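Local coordinates for protein RPA0582 (PDB 3HHL) that is of unknown function but belongs to the DUF1330 family and adopts the dimeric alpha-beta-barrel fold, at residues P24-N29 against V90-Y95. Residues are numbered along the deposited sequence; the frame is centred on the assembly and turned at random.
Sequences PIHMLN and VFIAEY
Over one face of the F91 ring lies the side-chain amide of N29, the two planes only 9° apart, with ND2 3.3 Å from CE2 of F91 and N29 CB in CH-pi contact near the rim. The H26 ring is met instead at its edge, where E94 OE1 lies near the ring plane. Both pairs belong to antiparallel strands 25-33 and 89-95, the middle two in the four-stranded sheet of a ferredoxin-like dimeric alpha-beta barrel. They illustrate how a regular backbone register puts alternate cross-strand pairs on alternate faces. I25 with Y95, M27 with A93 and N29 with F91 are the hydrogen-bonded pairs, H26 with E94 and L28 with I92 the non-hydrogen-bonded ones, and six N-H...O bonds join the backbones. I25, M27 and Y95 pack on helix 98-106, whose F101 meets Y95 edge-to-face, and F91 on Y51 of helix 47-64. There M27 CG packs 3.8 Å from CE1 of Y95, and F91 reaches N29 because its CG sits between the backbone N and carbonyl carbon (chi1 59°). On the other face, L28 CD1 lies 3.8 Å from I92 CG1, while I92 CG2 touches CB and CG of H26. H26 and I92 both meet aromatic side chains of the neighbouring subunit; one hydrogen-bonds H26 ND1, so both ring nitrogens are engaged, which would limit its rotation. A leucine in place of H26 would probably leave the E94 carboxylate without its mate on this strand and the aromatic partner of the other chain without its hydrogen bond. With its chain extended, E94 crosses H26 obliquely, and NE2 meets OE1 at 2.7 Å from above the carboxylate plane, 41° out of it.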
ATOM      1  N   PRO C  24      -0.501  16.817   8.079  1.00 29.69           N
ATOM      2  CA  PRO C  24      -0.655  15.429   8.420  1.00 29.24           C
ATOM      3  C   PRO C  24       0.264  14.567   7.595  1.00 29.92           C
ATOM      4  O   PRO C  24       0.649  14.947   6.490  1.00 29.93           O
ATOM      5  CB  PRO C  24      -2.095  15.126   8.007  1.00 28.80           C
ATOM      6  CG  PRO C  24      -2.761  16.389   8.002  1.00 28.80           C
ATOM      7  CD  PRO C  24      -1.775  17.411   7.626  1.00 29.52           C
ATOM      8  N   ILE C  25       0.610  13.430   8.170  1.00 30.50           N
ATOM      9  CA  ILE C  25       1.345  12.395   7.526  1.00 31.69           C
ATOM     10  C   ILE C  25       0.445  11.194   7.579  1.00 32.48           C
ATOM     11  O   ILE C  25      -0.243  10.987   8.567  1.00 33.78           O
ATOM     12  CB  ILE C  25       2.696  12.064   8.209  1.00 31.11           C
ATOM     13  CG1 ILE C  25       2.538  11.736   9.693  1.00 31.60           C
ATOM     14  CG2 ILE C  25       3.619  13.237   8.091  1.00 32.20           C
ATOM     15  CD1 ILE C  25       3.818  11.217  10.362  1.00 27.02           C
ATOM     16  N   HIS C  26       0.404  10.450   6.488  1.00 32.93           N
ATOM     17  CA  HIS C  26      -0.316   9.196   6.404  1.00 33.06           C
ATOM     18  C   HIS C  26       0.673   8.082   6.296  1.00 32.99           C
ATOM     19  O   HIS C  26       1.548   8.095   5.444  1.00 33.97           O
ATOM     20  CB  HIS C  26      -1.224   9.174   5.179  1.00 32.77           C
ATOM     21  CG  HIS C  26      -2.545   9.822   5.413  1.00 32.68           C
ATOM     22  ND1 HIS C  26      -3.551   9.821   4.472  1.00 28.66           N
ATOM     23  CD2 HIS C  26      -3.001  10.551   6.466  1.00 33.22           C
ATOM     24  CE1 HIS C  26      -4.570  10.515   4.943  1.00 31.67           C
ATOM     25  NE2 HIS C  26      -4.270  10.964   6.153  1.00 30.41           N
HETATM   26  N   MSE C  27       0.519   7.108   7.159  1.00 33.47           N
HETATM   27  CA  MSE C  27       1.448   6.022   7.264  1.00 33.33           C
HETATM   28  C   MSE C  27       0.741   4.738   6.782  1.00 33.51           C
HETATM   29  O   MSE C  27      -0.098   4.151   7.483  1.00 32.79           O
HETATM   30  CB  MSE C  27       1.892   5.891   8.697  1.00 33.37           C
HETATM   31  CG  MSE C  27       2.520   7.132   9.283  1.00 34.55           C
HETATM   32 SE   MSE C  27       4.109   7.696   8.386  1.00 41.07          SE
HETATM   33  CE  MSE C  27       5.303   6.299   8.926  1.00 37.77           C
ATOM     34  N   LEU C  28       1.093   4.320   5.565  1.00 33.18           N
ATOM     35  CA  LEU C  28       0.565   3.089   4.979  1.00 32.80           C
ATOM     36  C   LEU C  28       1.361   1.922   5.496  1.00 32.83           C
ATOM     37  O   LEU C  28       2.569   1.855   5.271  1.00 32.89           O
ATOM     38  CB  LEU C  28       0.629   3.138   3.467  1.00 31.89           C
ATOM     39  CG  LEU C  28       0.244   1.880   2.698  1.00 32.12           C
ATOM     40  CD1 LEU C  28      -1.148   1.348   3.079  1.00 29.87           C
ATOM     41  CD2 LEU C  28       0.334   2.149   1.180  1.00 30.72           C
ATOM     42  N   ASN C  29       0.684   1.015   6.187  1.00 32.81           N
ATOM     43  CA  ASN C  29       1.319  -0.152   6.808  1.00 32.94           C
ATOM     44  C   ASN C  29       0.926  -1.424   6.027  1.00 33.39           C
ATOM     45  O   ASN C  29      -0.278  -1.736   5.906  1.00 34.17           O
ATOM     46  CB  ASN C  29       0.814  -0.311   8.257  1.00 33.31           C
ATOM     47  CG  ASN C  29       1.462   0.648   9.242  1.00 33.18           C
ATOM     48  OD1 ASN C  29       2.347   0.243   9.979  1.00 36.69           O
ATOM     49  ND2 ASN C  29       0.991   1.906   9.297  1.00 33.13           N
ATOM     50  N   VAL C  90      -3.418  -4.456   6.545  1.00 32.82           N
ATOM     51  CA  VAL C  90      -3.170  -3.363   5.636  1.00 32.03           C
ATOM     52  C   VAL C  90      -4.025  -2.185   6.086  1.00 31.36           C
ATOM     53  O   VAL C  90      -5.223  -2.278   6.097  1.00 31.60           O
ATOM     54  CB  VAL C  90      -3.482  -3.752   4.173  1.00 31.58           C
ATOM     55  CG1 VAL C  90      -3.143  -2.617   3.240  1.00 30.87           C
ATOM     56  CG2 VAL C  90      -2.712  -4.942   3.780  1.00 29.47           C
ATOM     57  N   PHE C  91      -3.383  -1.088   6.465  1.00 31.27           N
ATOM     58  CA  PHE C  91      -4.076   0.113   6.969  1.00 31.01           C
ATOM     59  C   PHE C  91      -3.222   1.365   6.792  1.00 31.00           C
ATOM     60  O   PHE C  91      -1.974   1.286   6.576  1.00 30.24           O
ATOM     61  CB  PHE C  91      -4.454  -0.008   8.466  1.00 30.25           C
ATOM     62  CG  PHE C  91      -3.291  -0.228   9.359  1.00 29.42           C
ATOM     63  CD1 PHE C  91      -2.759  -1.480   9.506  1.00 30.33           C
ATOM     64  CD2 PHE C  91      -2.700   0.832  10.030  1.00 31.85           C
ATOM     65  CE1 PHE C  91      -1.642  -1.690  10.367  1.00 33.13           C
ATOM     66  CE2 PHE C  91      -1.576   0.660  10.863  1.00 31.06           C
ATOM     67  CZ  PHE C  91      -1.052  -0.606  11.038  1.00 33.22           C
ATOM     68  N   ILE C  92      -3.916   2.497   6.942  1.00 31.00           N
ATOM     69  CA  ILE C  92      -3.305   3.812   6.935  1.00 31.29           C
ATOM     70  C   ILE C  92      -3.609   4.482   8.243  1.00 31.89           C
ATOM     71  O   ILE C  92      -4.782   4.579   8.629  1.00 33.37           O
ATOM     72  CB  ILE C  92      -3.819   4.694   5.766  1.00 31.03           C
ATOM     73  CG1 ILE C  92      -3.433   4.053   4.397  1.00 29.93           C
ATOM     74  CG2 ILE C  92      -3.289   6.106   5.918  1.00 28.31           C
ATOM     75  CD1 ILE C  92      -4.192   4.706   3.173  1.00 25.13           C
ATOM     76  N   ALA C  93      -2.556   4.942   8.922  1.00 32.32           N
ATOM     77  CA  ALA C  93      -2.660   5.664  10.204  1.00 32.32           C
ATOM     78  C   ALA C  93      -2.347   7.088   9.829  1.00 32.63           C
ATOM     79  O   ALA C  93      -1.373   7.334   9.129  1.00 33.57           O
ATOM     80  CB  ALA C  93      -1.636   5.112  11.247  1.00 30.94           C
ATOM     81  N   GLU C  94      -3.148   8.034  10.284  1.00 33.00           N
ATOM     82  CA  GLU C  94      -2.822   9.466  10.147  1.00 32.70           C
ATOM     83  C   GLU C  94      -2.256   9.995  11.457  1.00 32.99           C
ATOM     84  O   GLU C  94      -2.749   9.656  12.516  1.00 33.32           O
ATOM     85  CB  GLU C  94      -4.093  10.236   9.808  1.00 32.34           C
ATOM     86  CG  GLU C  94      -3.998  11.729   9.967  1.00 33.38           C
ATOM     87  CD  GLU C  94      -5.122  12.490   9.264  1.00 35.22           C
ATOM     88  OE1 GLU C  94      -5.661  11.945   8.254  1.00 35.93           O
ATOM     89  OE2 GLU C  94      -5.451  13.635   9.711  1.00 32.98           O
ATOM     90  N   TYR C  95      -1.241  10.855  11.390  1.00 33.52           N
ATOM     91  CA  TYR C  95      -0.778  11.599  12.564  1.00 32.89           C
ATOM     92  C   TYR C  95      -0.777  13.049  12.174  1.00 31.56           C
ATOM     93  O   TYR C  95      -0.640  13.353  11.026  1.00 31.16           O
ATOM     94  CB  TYR C  95       0.604  11.125  12.999  1.00 33.30           C
ATOM     95  CG  TYR C  95       0.628   9.644  13.335  1.00 36.55           C
ATOM     96  CD1 TYR C  95       0.674   8.693  12.324  1.00 39.32           C
ATOM     97  CD2 TYR C  95       0.607   9.194  14.654  1.00 39.09           C
ATOM     98  CE1 TYR C  95       0.711   7.345  12.594  1.00 40.01           C
ATOM     99  CE2 TYR C  95       0.639   7.833  14.942  1.00 41.16           C
ATOM    100  CZ  TYR C  95       0.684   6.915  13.890  1.00 42.85           C
ATOM    101  OH  TYR C  95       0.676   5.549  14.109  1.00 48.39           O
TER